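Local coordinates for protein CHAD domain (Ricinus communis, PDB 6QV5) that probably binds inorganic polyphosphate, as expected of an all-helical CHAD domain, and carries a bound zinc ion, at residues R14-A19 and C37-Q42; E28-I33 and G157-E162; E45-E50 and P54-Q59; N126-K131 and Q255-Q260; R228-A233 and R297-R302. All coordinates share one frame; numbering follows the deposited sequence. Where two conformers were deposited one is given.

Contact 1: R14-A19 and C37-Q42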
# COMPACT_ATOMS: atom_id res chain seq x y z
N ARG A 14 -10.78 -9.17 -2.21
CA ARG A 14 -10.13 -8.64 -1.01
C ARG A 14 -9.28 -9.74 -0.37
O ARG A 14 -9.58 -10.92 -0.56
CB ARG A 14 -11.17 -8.12 -0.02
CG ARG A 14 -11.54 -6.66 -0.25
CD ARG A 14 -13.02 -6.49 -0.55
NE ARG A 14 -13.33 -5.11 -0.93
CZ ARG A 14 -13.67 -4.15 -0.08
NH1 ARG A 14 -13.76 -4.40 1.22
NH2 ARG A 14 -13.93 -2.93 -0.52
N ALA A 15 -8.23 -9.34 0.38
CA ALA A 15 -7.32 -10.27 1.06
C ALA A 15 -8.09 -11.19 2.00
O ALA A 15 -8.84 -10.72 2.87
CB ALA A 15 -6.25 -9.50 1.82
N GLN A 16 -7.96 -12.52 1.79
CA GLN A 16 -8.61 -13.55 2.59
C GLN A 16 -8.11 -13.52 4.03
O GLN A 16 -6.91 -13.34 4.25
CB GLN A 16 -8.39 -14.94 1.98
CG GLN A 16 -9.67 -15.63 1.54
CD GLN A 16 -9.42 -17.05 1.10
OE1 GLN A 16 -9.18 -17.33 -0.08
NE2 GLN A 16 -9.48 -17.98 2.04
N ALA A 17 -9.03 -13.65 5.01
CA ALA A 17 -8.72 -13.65 6.44
C ALA A 17 -7.86 -14.86 6.79
O ALA A 17 -8.29 -16.00 6.62
CB ALA A 17 -10.00 -13.64 7.26
N LEU A 18 -6.61 -14.61 7.21
CA LEU A 18 -5.65 -15.65 7.56
C LEU A 18 -5.63 -15.91 9.06
O LEU A 18 -5.10 -15.11 9.83
CB LEU A 18 -4.25 -15.31 7.01
CG LEU A 18 -3.20 -16.43 7.02
CD1 LEU A 18 -3.45 -17.44 5.90
CD2 LEU A 18 -1.81 -15.86 6.86
N ALA A 19 -6.25 -17.03 9.48
CA ALA A 19 -6.33 -17.44 10.88
C ALA A 19 -5.38 -18.61 11.15
O ALA A 19 -5.74 -19.77 10.96
CB ALA A 19 -7.77 -17.80 11.25
N CYS A 37 -0.84 -13.39 0.04
CA CYS A 37 -0.42 -12.20 -0.70
C CYS A 37 -0.48 -12.44 -2.20
O CYS A 37 -1.02 -11.61 -2.92
CB CYS A 37 0.96 -11.74 -0.26
SG CYS A 37 1.02 -11.01 1.39
N LEU A 38 0.06 -13.59 -2.67
CA LEU A 38 0.06 -13.97 -4.08
C LEU A 38 -1.35 -14.21 -4.61
O LEU A 38 -1.63 -13.83 -5.74
CB LEU A 38 0.97 -15.18 -4.34
CG LEU A 38 2.48 -14.96 -4.19
CD1 LEU A 38 3.22 -16.28 -4.05
CD2 LEU A 38 3.06 -14.15 -5.35
N GLU A 39 -2.25 -14.79 -3.78
CA GLU A 39 -3.65 -15.03 -4.13
C GLU A 39 -4.39 -13.69 -4.30
O GLU A 39 -5.16 -13.54 -5.24
CB GLU A 39 -4.35 -15.91 -3.07
CG GLU A 39 -5.79 -16.27 -3.39
CD GLU A 39 -6.62 -16.81 -2.23
OE1 GLU A 39 -6.50 -16.28 -1.10
OE2 GLU A 39 -7.41 -17.75 -2.47
N HIS A 40 -4.10 -12.72 -3.41
CA HIS A 40 -4.67 -11.37 -3.42
C HIS A 40 -4.33 -10.62 -4.73
O HIS A 40 -5.16 -9.88 -5.24
CB HIS A 40 -4.21 -10.58 -2.18
CG HIS A 40 -4.96 -9.31 -1.90
ND1 HIS A 40 -4.48 -8.38 -1.00
CD2 HIS A 40 -6.15 -8.87 -2.39
CE1 HIS A 40 -5.37 -7.39 -0.99
NE2 HIS A 40 -6.39 -7.64 -1.81
N ILE A 41 -3.13 -10.88 -5.28
CA ILE A 41 -2.65 -10.30 -6.54
C ILE A 41 -3.30 -11.03 -7.73
O ILE A 41 -3.91 -10.38 -8.58
CB ILE A 41 -1.08 -10.34 -6.61
CG1 ILE A 41 -0.44 -9.51 -5.47
CG2 ILE A 41 -0.56 -9.88 -7.98
CD1 ILE A 41 0.98 -9.90 -5.09
N GLN A 42 -3.16 -12.38 -7.77
CA GLN A 42 -3.65 -13.28 -8.82
C GLN A 42 -5.16 -13.19 -9.07
O GLN A 42 -5.58 -13.14 -10.23
CB GLN A 42 -3.21 -14.73 -8.52
CG GLN A 42 -3.61 -15.76 -9.57
CD GLN A 42 -4.87 -16.51 -9.21
OE1 GLN A 42 -4.98 -17.14 -8.16
NE2 GLN A 42 -5.86 -16.46 -10.10
O HOH W 1 -5.74 -13.57 -0.11

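Contact 2: E28-I33 and G157-E162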
# COMPACT_ATOMS: atom_id res chain seq x y z
N GLU A 28 5.21 -23.17 8.45
CA GLU A 28 3.79 -23.23 8.11
C GLU A 28 3.22 -21.84 7.87
O GLU A 28 2.39 -21.67 6.97
CB GLU A 28 3.00 -23.95 9.21
CG GLU A 28 3.37 -25.41 9.40
CD GLU A 28 2.76 -26.12 10.60
OE1 GLU A 28 2.60 -25.48 11.66
OE2 GLU A 28 2.47 -27.33 10.48
N ALA A 29 3.65 -20.84 8.67
CA ALA A 29 3.20 -19.45 8.59
C ALA A 29 3.71 -18.73 7.34
O ALA A 29 2.91 -18.09 6.66
CB ALA A 29 3.62 -18.69 9.84
N PHE A 30 5.02 -18.84 7.04
CA PHE A 30 5.69 -18.24 5.88
C PHE A 30 4.98 -18.56 4.53
O PHE A 30 4.65 -17.60 3.84
CB PHE A 30 7.18 -18.62 5.86
CG PHE A 30 8.01 -18.24 4.65
CD1 PHE A 30 8.64 -17.01 4.58
CD2 PHE A 30 8.23 -19.15 3.63
CE1 PHE A 30 9.44 -16.67 3.49
CE2 PHE A 30 9.03 -18.82 2.53
CZ PHE A 30 9.63 -17.58 2.47
N PRO A 31 4.69 -19.83 4.15
CA PRO A 31 3.99 -20.06 2.88
C PRO A 31 2.51 -19.67 2.93
O PRO A 31 1.93 -19.41 1.87
CB PRO A 31 4.18 -21.56 2.62
CG PRO A 31 4.32 -22.15 3.97
CD PRO A 31 4.99 -21.12 4.83
N ALA A 32 1.91 -19.63 4.13
CA ALA A 32 0.51 -19.24 4.32
C ALA A 32 0.34 -17.73 4.16
O ALA A 32 -0.64 -17.29 3.55
CB ALA A 32 0.01 -19.68 5.69
N ILE A 33 1.31 -16.93 4.68
CA ILE A 33 1.34 -15.46 4.60
C ILE A 33 1.61 -15.02 3.16
O ILE A 33 0.85 -14.21 2.62
CB ILE A 33 2.35 -14.86 5.63
CG1 ILE A 33 1.81 -14.97 7.07
CG2 ILE A 33 2.73 -13.40 5.30
CD1 ILE A 33 2.86 -15.02 8.16
N GLY A 157 6.44 -18.20 -6.24
CA GLY A 157 5.74 -19.36 -5.69
C GLY A 157 6.66 -20.55 -5.50
O GLY A 157 6.58 -21.23 -4.48
N ALA A 158 7.56 -20.78 -6.48
CA ALA A 158 8.56 -21.85 -6.47
C ALA A 158 9.60 -21.62 -5.37
O ALA A 158 10.00 -22.57 -4.69
CB ALA A 158 9.23 -21.96 -7.82
N TRP A 159 10.03 -20.35 -5.19
CA TRP A 159 11.00 -19.94 -4.18
C TRP A 159 10.38 -20.07 -2.78
O TRP A 159 11.04 -20.54 -1.86
CB TRP A 159 11.50 -18.51 -4.45
CG TRP A 159 12.30 -17.91 -3.33
CD1 TRP A 159 13.62 -18.11 -3.07
CD2 TRP A 159 11.81 -17.04 -2.30
NE1 TRP A 159 13.99 -17.41 -1.95
CE2 TRP A 159 12.90 -16.75 -1.45
CE3 TRP A 159 10.55 -16.49 -2.01
CZ2 TRP A 159 12.77 -15.92 -0.33
CZ3 TRP A 159 10.43 -15.67 -0.90
CH2 TRP A 159 11.53 -15.39 -0.08
N MET A 160 9.10 -19.65 -2.64
CA MET A 160 8.31 -19.70 -1.40
C MET A 160 8.26 -21.13 -0.85
O MET A 160 8.56 -21.33 0.33
CB MET A 160 6.89 -19.16 -1.66
CG MET A 160 6.01 -19.12 -0.43
SD MET A 160 4.25 -19.03 -0.87
CE MET A 160 3.88 -20.74 -1.13
N LEU A 161 7.89 -22.11 -1.70
CA LEU A 161 7.78 -23.52 -1.32
C LEU A 161 9.12 -24.19 -1.03
O LEU A 161 9.16 -25.10 -0.20
CB LEU A 161 7.00 -24.32 -2.39
CG LEU A 161 5.53 -23.92 -2.60
CD1 LEU A 161 5.09 -24.23 -4.00
CD2 LEU A 161 4.61 -24.58 -1.58
N GLU A 162 10.20 -23.75 -1.69
CA GLU A 162 11.55 -24.29 -1.49
C GLU A 162 12.17 -23.81 -0.17
O GLU A 162 12.78 -24.61 0.54
CB GLU A 162 12.46 -23.93 -2.69
CG GLU A 162 13.77 -24.70 -2.71
CD GLU A 162 14.72 -24.46 -3.88
OE1 GLU A 162 14.56 -23.43 -4.58
OE2 GLU A 162 15.62 -25.30 -4.09

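Contact 3: E45-E50 and P54-Q59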
# COMPACT_ATOMS: atom_id res chain seq x y z
N GLU A 45 -6.19 -10.23 -11.39
CA GLU A 45 -5.57 -10.21 -12.73
C GLU A 45 -6.51 -9.89 -13.89
O GLU A 45 -6.29 -8.91 -14.59
CB GLU A 45 -4.89 -11.56 -13.02
CG GLU A 45 -3.49 -11.71 -12.46
CD GLU A 45 -2.86 -13.07 -12.67
OE1 GLU A 45 -3.21 -13.75 -13.66
OE2 GLU A 45 -2.01 -13.46 -11.84
N VAL A 46 -7.52 -10.77 -14.12
CA VAL A 46 -8.50 -10.70 -15.21
C VAL A 46 -9.23 -9.35 -15.25
O VAL A 46 -9.32 -8.73 -16.31
CB VAL A 46 -9.47 -11.91 -15.18
CG1 VAL A 46 -10.43 -11.90 -16.38
CG2 VAL A 46 -8.71 -13.24 -15.14
N ALA A 47 -9.73 -8.89 -14.08
CA ALA A 47 -10.46 -7.64 -13.94
C ALA A 47 -9.61 -6.39 -14.21
O ALA A 47 -10.14 -5.40 -14.70
CB ALA A 47 -11.09 -7.56 -12.56
N VAL A 48 -8.30 -6.45 -13.91
CA VAL A 48 -7.37 -5.33 -14.16
C VAL A 48 -7.04 -5.27 -15.67
O VAL A 48 -6.96 -4.18 -16.23
CB VAL A 48 -6.11 -5.37 -13.25
CG1 VAL A 48 -5.13 -4.25 -13.59
CG2 VAL A 48 -6.49 -5.29 -11.78
N ILE A 49 -6.91 -6.45 -16.32
CA ILE A 49 -6.61 -6.56 -17.75
C ILE A 49 -7.82 -6.15 -18.61
O ILE A 49 -7.68 -5.27 -19.46
CB ILE A 49 -6.06 -7.98 -18.11
CG1 ILE A 49 -4.67 -8.23 -17.48
CG2 ILE A 49 -6.02 -8.21 -19.64
CD1 ILE A 49 -4.27 -9.73 -17.33
N GLU A 50 -8.98 -6.78 -18.38
CA GLU A 50 -10.21 -6.59 -19.17
C GLU A 50 -11.06 -5.37 -18.82
O GLU A 50 -11.69 -4.81 -19.72
CB GLU A 50 -11.07 -7.86 -19.10
CG GLU A 50 -10.45 -9.06 -19.82
CD GLU A 50 -11.12 -10.41 -19.63
OE1 GLU A 50 -12.23 -10.47 -19.05
OE2 GLU A 50 -10.53 -11.42 -20.08
N PRO A 54 -12.00 0.74 -10.58
CA PRO A 54 -10.90 1.21 -9.72
C PRO A 54 -10.59 0.33 -8.51
O PRO A 54 -9.43 0.25 -8.12
CB PRO A 54 -11.35 2.62 -9.31
CG PRO A 54 -12.82 2.58 -9.39
CD PRO A 54 -13.17 1.64 -10.51
N GLU A 55 -11.61 -0.34 -7.94
CA GLU A 55 -11.49 -1.21 -6.77
C GLU A 55 -10.66 -2.48 -7.05
O GLU A 55 -9.87 -2.88 -6.19
CB GLU A 55 -12.87 -1.54 -6.18
CG GLU A 55 -12.86 -2.27 -4.83
CD GLU A 55 -12.09 -1.64 -3.68
OE1 GLU A 55 -12.08 -0.39 -3.57
OE2 GLU A 55 -11.51 -2.40 -2.88
N THR A 56 -10.83 -3.08 -8.24
CA THR A 56 -10.10 -4.28 -8.67
C THR A 56 -8.60 -3.98 -8.77
O THR A 56 -7.78 -4.78 -8.33
CB THR A 56 -10.67 -4.84 -9.98
OG1 THR A 56 -10.50 -3.88 -11.02
CG2 THR A 56 -12.14 -5.23 -9.87
N LEU A 57 -8.26 -2.79 -9.32
CA LEU A 57 -6.90 -2.28 -9.46
C LEU A 57 -6.34 -1.93 -8.07
O LEU A 57 -5.17 -2.22 -7.79
CB LEU A 57 -6.87 -1.07 -10.41
CG LEU A 57 -5.57 -0.26 -10.53
CD1 LEU A 57 -4.48 -1.04 -11.26
CD2 LEU A 57 -5.82 1.05 -11.24
N HIS A 58 -7.18 -1.31 -7.20
CA HIS A 58 -6.83 -0.94 -5.83
C HIS A 58 -6.45 -2.18 -5.03
O HIS A 58 -5.39 -2.20 -4.40
CB HIS A 58 -7.98 -0.17 -5.16
CG HIS A 58 -7.74 0.22 -3.72
ND1 HIS A 58 -8.77 0.24 -2.80
CD2 HIS A 58 -6.60 0.59 -3.10
CE1 HIS A 58 -8.23 0.63 -1.66
NE2 HIS A 58 -6.92 0.84 -1.79
N GLN A 59 -7.28 -3.24 -5.10
CA GLN A 59 -7.04 -4.51 -4.42
C GLN A 59 -5.77 -5.21 -4.89
O GLN A 59 -5.05 -5.78 -4.07
CB GLN A 59 -8.26 -5.44 -4.50
CG GLN A 59 -9.43 -5.04 -3.60
CD GLN A 59 -9.04 -4.85 -2.15
OE1 GLN A 59 -8.44 -5.72 -1.51
NE2 GLN A 59 -9.38 -3.70 -1.59

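Contact 4: N126-K131 and Q255-Q260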
# COMPACT_ATOMS: atom_id res chain seq x y z
N ASN A 126 -10.88 17.27 -16.31
CA ASN A 126 -11.44 16.01 -15.81
C ASN A 126 -11.48 14.96 -16.93
O ASN A 126 -11.23 13.79 -16.66
CB ASN A 126 -12.83 16.24 -15.24
CG ASN A 126 -13.36 15.07 -14.46
OD1 ASN A 126 -13.05 14.88 -13.28
ND2 ASN A 126 -14.18 14.25 -15.10
N ALA A 127 -11.77 15.40 -18.17
CA ALA A 127 -11.80 14.56 -19.36
C ALA A 127 -10.39 14.12 -19.76
O ALA A 127 -10.20 12.99 -20.20
CB ALA A 127 -12.46 15.30 -20.51
N LEU A 128 -9.39 15.03 -19.58
CA LEU A 128 -7.98 14.76 -19.88
C LEU A 128 -7.39 13.79 -18.86
O LEU A 128 -6.68 12.86 -19.25
CB LEU A 128 -7.17 16.08 -19.95
CG LEU A 128 -5.67 15.98 -20.30
CD1 LEU A 128 -5.46 15.54 -21.75
CD2 LEU A 128 -4.98 17.30 -20.07
N VAL A 129 -7.69 13.99 -17.56
CA VAL A 129 -7.23 13.13 -16.46
C VAL A 129 -7.81 11.71 -16.62
O VAL A 129 -7.08 10.73 -16.45
CB VAL A 129 -7.47 13.77 -15.06
CG1 VAL A 129 -7.25 12.77 -13.92
CG2 VAL A 129 -6.57 14.99 -14.87
N GLN A 130 -9.10 11.61 -17.03
CA GLN A 130 -9.81 10.35 -17.29
C GLN A 130 -9.16 9.61 -18.46
O GLN A 130 -9.06 8.38 -18.41
CB GLN A 130 -11.30 10.60 -17.57
CG GLN A 130 -12.18 9.36 -17.39
CD GLN A 130 -13.65 9.61 -17.62
OE1 GLN A 130 -14.14 10.74 -17.67
NE2 GLN A 130 -14.41 8.52 -17.76
N LYS A 131 -8.70 10.35 -19.49
CA LYS A 131 -8.02 9.83 -20.67
C LYS A 131 -6.67 9.22 -20.26
O LYS A 131 -6.33 8.14 -20.73
CB LYS A 131 -7.84 10.93 -21.73
CG LYS A 131 -7.32 10.45 -23.08
CD LYS A 131 -7.03 11.63 -24.01
CE LYS A 131 -6.41 11.18 -25.31
NZ LYS A 131 -6.13 12.33 -26.21
N GLN A 255 1.63 18.69 -12.56
CA GLN A 255 2.81 19.43 -13.04
C GLN A 255 3.48 18.67 -14.20
O GLN A 255 3.93 19.30 -15.16
CB GLN A 255 3.80 19.71 -11.88
CG GLN A 255 5.09 20.47 -12.25
CD GLN A 255 4.86 21.81 -12.91
OE1 GLN A 255 4.45 22.79 -12.28
NE2 GLN A 255 5.11 21.88 -14.21
N GLU A 256 3.50 17.32 -14.13
CA GLU A 256 4.02 16.43 -15.17
C GLU A 256 3.11 16.49 -16.40
O GLU A 256 3.60 16.48 -17.53
CB GLU A 256 4.12 14.98 -14.66
CG GLU A 256 5.34 14.71 -13.80
CD GLU A 256 5.37 13.36 -13.10
OE1 GLU A 256 5.01 12.34 -13.74
OE2 GLU A 256 5.76 13.32 -11.92
N LEU A 257 1.78 16.57 -16.17
CA LEU A 257 0.75 16.67 -17.21
C LEU A 257 0.82 18.03 -17.92
O LEU A 257 0.55 18.10 -19.11
CB LEU A 257 -0.65 16.43 -16.60
CG LEU A 257 -1.87 16.44 -17.53
CD1 LEU A 257 -1.93 15.18 -18.39
CD2 LEU A 257 -3.16 16.57 -16.74
N ALA A 258 1.21 19.10 -17.18
CA ALA A 258 1.36 20.46 -17.71
C ALA A 258 2.50 20.55 -18.74
O ALA A 258 2.36 21.25 -19.74
CB ALA A 258 1.60 21.44 -16.58
N GLN A 259 3.61 19.82 -18.48
CA GLN A 259 4.78 19.78 -19.35
C GLN A 259 4.51 19.00 -20.64
O GLN A 259 4.95 19.43 -21.71
CB GLN A 259 6.00 19.20 -18.61
CG GLN A 259 6.57 20.11 -17.50
CD GLN A 259 7.24 21.37 -18.00
OE1 GLN A 259 6.91 22.48 -17.56
NE2 GLN A 259 8.19 21.25 -18.92
N GLN A 260 3.79 17.87 -20.53
CA GLN A 260 3.45 17.01 -21.68
C GLN A 260 2.28 17.56 -22.49
O GLN A 260 2.29 17.44 -23.72
CB GLN A 260 3.19 15.56 -21.24
CG GLN A 260 4.41 14.84 -20.65
CD GLN A 260 5.55 14.69 -21.62
OE1 GLN A 260 5.47 13.97 -22.63
NE2 GLN A 260 6.66 15.37 -21.34

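Contact 5: R228-A233 and R297-R302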
# COMPACT_ATOMS: atom_id res chain seq x y z
N ARG A 228 -7.77 -5.36 17.67
CA ARG A 228 -8.88 -4.61 17.05
C ARG A 228 -8.77 -3.11 17.35
O ARG A 228 -9.01 -2.30 16.46
CB ARG A 228 -10.23 -5.18 17.52
CG ARG A 228 -11.40 -4.80 16.62
CD ARG A 228 -12.64 -5.59 16.99
NE ARG A 228 -13.85 -4.98 16.45
CZ ARG A 228 -14.64 -4.14 17.12
NH1 ARG A 228 -14.35 -3.81 18.37
NH2 ARG A 228 -15.72 -3.63 16.54
N ALA A 229 -8.39 -2.76 18.60
CA ALA A 229 -8.19 -1.37 19.03
C ALA A 229 -6.89 -0.80 18.47
O ALA A 229 -6.83 0.38 18.13
CB ALA A 229 -8.18 -1.30 20.55
N TYR A 230 -5.84 -1.65 18.36
CA TYR A 230 -4.52 -1.30 17.82
C TYR A 230 -4.61 -1.00 16.32
O TYR A 230 -4.02 -0.02 15.87
CB TYR A 230 -3.51 -2.44 18.11
CG TYR A 230 -2.06 -2.09 17.82
CD1 TYR A 230 -1.24 -1.56 18.81
CD2 TYR A 230 -1.50 -2.35 16.58
CE1 TYR A 230 0.09 -1.25 18.55
CE2 TYR A 230 -0.17 -2.05 16.31
CZ TYR A 230 0.63 -1.50 17.30
OH TYR A 230 1.94 -1.21 17.03
N LEU A 231 -5.35 -1.84 15.56
CA LEU A 231 -5.57 -1.69 14.12
C LEU A 231 -6.42 -0.46 13.81
O LEU A 231 -6.18 0.19 12.79
CB LEU A 231 -6.23 -2.96 13.53
CG LEU A 231 -5.36 -4.21 13.39
CD1 LEU A 231 -6.20 -5.46 13.44
CD2 LEU A 231 -4.53 -4.18 12.12
N LYS A 232 -7.41 -0.15 14.67
CA LYS A 232 -8.31 1.00 14.55
C LYS A 232 -7.52 2.31 14.64
O LYS A 232 -7.74 3.20 13.82
CB LYS A 232 -9.40 0.94 15.64
CG LYS A 232 -10.54 1.94 15.44
CD LYS A 232 -11.43 2.01 16.67
CE LYS A 232 -12.50 3.06 16.54
NZ LYS A 232 -13.35 3.14 17.76
N ALA A 233 -6.59 2.41 15.62
CA ALA A 233 -5.73 3.58 15.83
C ALA A 233 -4.71 3.72 14.69
O ALA A 233 -4.34 4.85 14.35
CB ALA A 233 -5.02 3.46 17.16
N ARG A 297 -0.06 0.24 23.18
CA ARG A 297 0.86 -0.74 23.74
C ARG A 297 0.95 -1.89 22.75
O ARG A 297 -0.05 -2.21 22.10
CB ARG A 297 0.36 -1.26 25.10
CG ARG A 297 0.34 -0.20 26.21
CD ARG A 297 -0.33 -0.72 27.47
NE ARG A 297 0.59 -1.49 28.31
CZ ARG A 297 0.21 -2.35 29.25
NH1 ARG A 297 -1.08 -2.59 29.46
NH2 ARG A 297 1.12 -3.00 29.97
N ALA A 298 2.15 -2.49 22.61
CA ALA A 298 2.42 -3.61 21.70
C ALA A 298 1.43 -4.76 21.91
O ALA A 298 1.21 -5.15 23.06
CB ALA A 298 3.85 -4.10 21.88
N PRO A 299 0.78 -5.28 20.84
CA PRO A 299 -0.18 -6.39 21.03
C PRO A 299 0.51 -7.64 21.57
O PRO A 299 1.59 -8.00 21.10
CB PRO A 299 -0.76 -6.61 19.62
CG PRO A 299 -0.41 -5.37 18.85
CD PRO A 299 0.90 -4.92 19.41
N GLN A 300 -0.08 -8.24 22.61
CA GLN A 300 0.46 -9.43 23.27
C GLN A 300 -0.08 -10.73 22.68
O GLN A 300 -1.23 -10.78 22.24
CB GLN A 300 0.28 -9.36 24.80
CG GLN A 300 -1.16 -9.42 25.33
CD GLN A 300 -1.97 -8.15 25.12
OE1 GLN A 300 -1.48 -7.02 25.24
NE2 GLN A 300 -3.24 -8.32 24.80
N LEU A 301 0.77 -11.77 22.65
CA LEU A 301 0.43 -13.10 22.11
C LEU A 301 -0.58 -13.82 23.00
O LEU A 301 -0.61 -13.60 24.21
CB LEU A 301 1.69 -13.97 21.97
CG LEU A 301 2.67 -13.60 20.85
CD1 LEU A 301 4.07 -14.05 21.21
CD2 LEU A 301 2.26 -14.22 19.52
N ARG A 302 -1.40 -14.69 22.39
CA ARG A 302 -2.40 -15.50 23.09
C ARG A 302 -2.47 -16.90 22.50
O ARG A 302 -2.02 -17.86 23.13
CB ARG A 302 -3.78 -14.80 23.09
CG ARG A 302 -4.91 -15.57 23.81
CD ARG A 302 -4.93 -15.44 25.33
NE ARG A 302 -3.76 -16.04 25.99
CZ ARG A 302 -3.60 -17.34 26.24
NH1 ARG A 302 -4.55 -18.21 25.90
NH2 ARG A 302 -2.50 -17.78 26.83

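Contact 1: R14-A19 and C37-Q42
Ala15 lays its methyl group over the imidazole of His40, CB standing 3.7 Å from the ring centroid and 21° off the ring normal. This is a CH-pi contact, and it illustrates how an extended N-terminal segment can be pinned along a helix of the CHAD fold. Residues 14-19 run without regular secondary structure beside the last turns of helix 26-42. The imidazole reaches them because CG of His40 is anti to the backbone N (chi1 -166°), which carries the ring out from the helix. The backbone follows the methyl, for Ala15 N also lies above the ring plane, toward its rim and 3.3 Å from His40 NE2. Both ring nitrogens are engaged by helix 54-73: NE2 is hydrogen-bonded to Gln59 and ND1, weakly, to Arg66. The imidazole is thus held at two points of its rim while its face receives Ala15, an arrangement consistent with a neutral ring protonated on NE2. One residue on, the side chain of Gln16 crosses that of Glu39 at a slant, with Gln16 CB 3.9 Å from Glu39 OE1, and the backbone O of Gln16 accepts a hydrogen bond from Asn36 ND2, one turn before Glu39 on helix 26-42. Glu39 leaves its helix toward the segment and its chain is extended beyond CG. Its carboxylate is joined to the backbone there by one water, which accepts from Gln16 N at 3.1 Å and donates to Glu39 OE1 at 3.0 Å.

Contact 2: E28-I33 and G157-E162
Three side chains adopt the same first torsion here: Phe30 (chi1 173°), Trp159 (chi1 169°) and Met160 (chi1 -178°) each hold CG opposite the backbone N, and this carries them into the gap between helices 26-42 and 147-163. The two run nearly antiparallel, with segment axes 9.7 Å apart. Phe30 turns its edge to the face of Trp159 in an offset edge-to-face pair, centroids 5.8 Å apart, its CZ lying 3.9 Å from Trp159 CH2. A second part of the same edge meets backbone: Phe30 CE2 is 3.4 Å from Met160 O, near the ring plane. Met160 bends at chi3 and answers across the gap, its CE 3.9 Å from Pro31 CB and its SD 3.6 Å from Pro31 O. Helix 26-42 is kinked at Pro31, which lacks an N-H. Phe74 forms a further edge-to-face pair with Phe30. Rim hydrogens of the phenyl ring, slightly positive, thus face pi cloud and carbonyl oxygen, so weak electrostatics probably supplement a mainly apolar seam.

Contact 3: E45-E50 and P54-Q59
Thr56 and Leu57 of helix 54-73 receive Ala47 and Val48 of the short helix 45-50, and the rotamers settle which branch touches what. In Thr56 a chi1 of 63° puts OG1 between the backbone N and the carbonyl carbon, where it hydrogen-bonds to Asp53 O, just before the helix begins. That leaves the methyl for the packing: CG2 lies 3.7 Å from Ala47 CB. Val48 divides its two branches. CG1, anti to the backbone N (chi1 177°), meets Leu57 CD1 at 4.0 Å, the two side chains crossing at about a right angle; CG2 rests against the backbone, 3.7 Å from Thr56 O and 3.8 Å from Leu57 CA. The segment axes come within 8.8 Å and cross at -128°. Arg137 of helix 122-145 hydrogen-bonds the carbonyls of Ala47 and Val48, satisfying polar atoms beside this buried apolar patch. On another side of the second helix, Gln59 NE2 donates to Glu55 OE2 at 2.8 Å. The whole is a pair of consecutive helices packed across a short connection, whose three residues include His52, a ligand of the bound zinc ion together with His138.

Contact 4: N126-K131 and Q255-Q260
No ring, amide or carboxylate takes part where Leu128 and Val129 meet Leu257; there is neither face nor edge to cover, and branched aliphatic ends do all the touching. Leu128 and Leu257 point at each other from facing helices and reach tip to tip, with CD2 of Leu128 3.9 Å from CD2 of Leu257. The same Leu128 methyl lies 4.1 Å from Leu257 CD1, so it sits against the fork of the opposing leucine instead of a single branch. Both leucines share one conformation: chi1 is -178° in each, with CG swung away from the backbone N, which carries the isobutyl groups toward the opposite helix. Val129 comes in from a different direction, crossing Leu257 at about a right angle, and its CG2 is 4.2 Å from Leu257 CD2. Leu257 CD2 is therefore met by two neighbouring residues of one helical turn. The reach of these side chains matters because the backbones stay well apart, the nearest CA atoms, those of Val129 and Leu257, being 8.8 Å from each other. Such a seam is held by apolar contact alone, without a directional bond between the segments. It joins helix 122-145 to the C-terminal end of the long helix 224-260, with Trp101 and Leu105 of helix 82-108 against Val129, Gln261, Gln263 and Ala264 of the following loop against Leu128, and Val268 of helix 265-281 touching Ala258.

Contact 5: R228-A233 and R297-R302
Tyr230 is the residue of segment 228-233 that meets the chain's C-terminal tail, one face of its ring receiving Pro299. The proline's CG stands 3.8 Å from the ring centroid and only 11° off the normal, a CH-pi contact placed over the centre. CD of the same proline follows at 3.9 Å from Tyr230 CE1, and Arg297 O approaches obliquely, 3.6 Å from Tyr230 CD1. A chi1 of -170° sets the ring opposite the backbone N and out toward the tail. The phenol oxygen goes past the proline to His183 of helix 171-192, whose ND1 is hydrogen-bonded to Tyr230 OH, so the ring is fixed at its far end as well. Next along the helix, Leu231 turns to Arg212 and Leu215 of helix 198-217, and Leu215 also touches Tyr230 and Pro299. Ala233, about one turn after Tyr230, packs on Leu296. The arrangement is a proline-tyrosine CH-pi contact by which an extended C-terminal tail is fastened to a helical bundle of the CHAD fold.

From the N terminus, contact 1 opens in the extended segment 14-19 and closes a short loop at the end of helix 26-42. Contact 2 opens on that same helix before contact 1 has closed, so the two cross, and they touch where Leu18 packs on Ala32 and Ile33. Contact 3 follows contact 1 in series, touches it through Gln59, and falls wholly within the long excursion that contact 2 ends at 157-162. Contact 4 starts at 126-131, crossing contact 2, and ends on helix 224-260, where contact 5 has already opened. Contacts 4 and 5, centres 42 Å apart, therefore tie distant parts of one helix to helix 122-145 and the C-terminal tail.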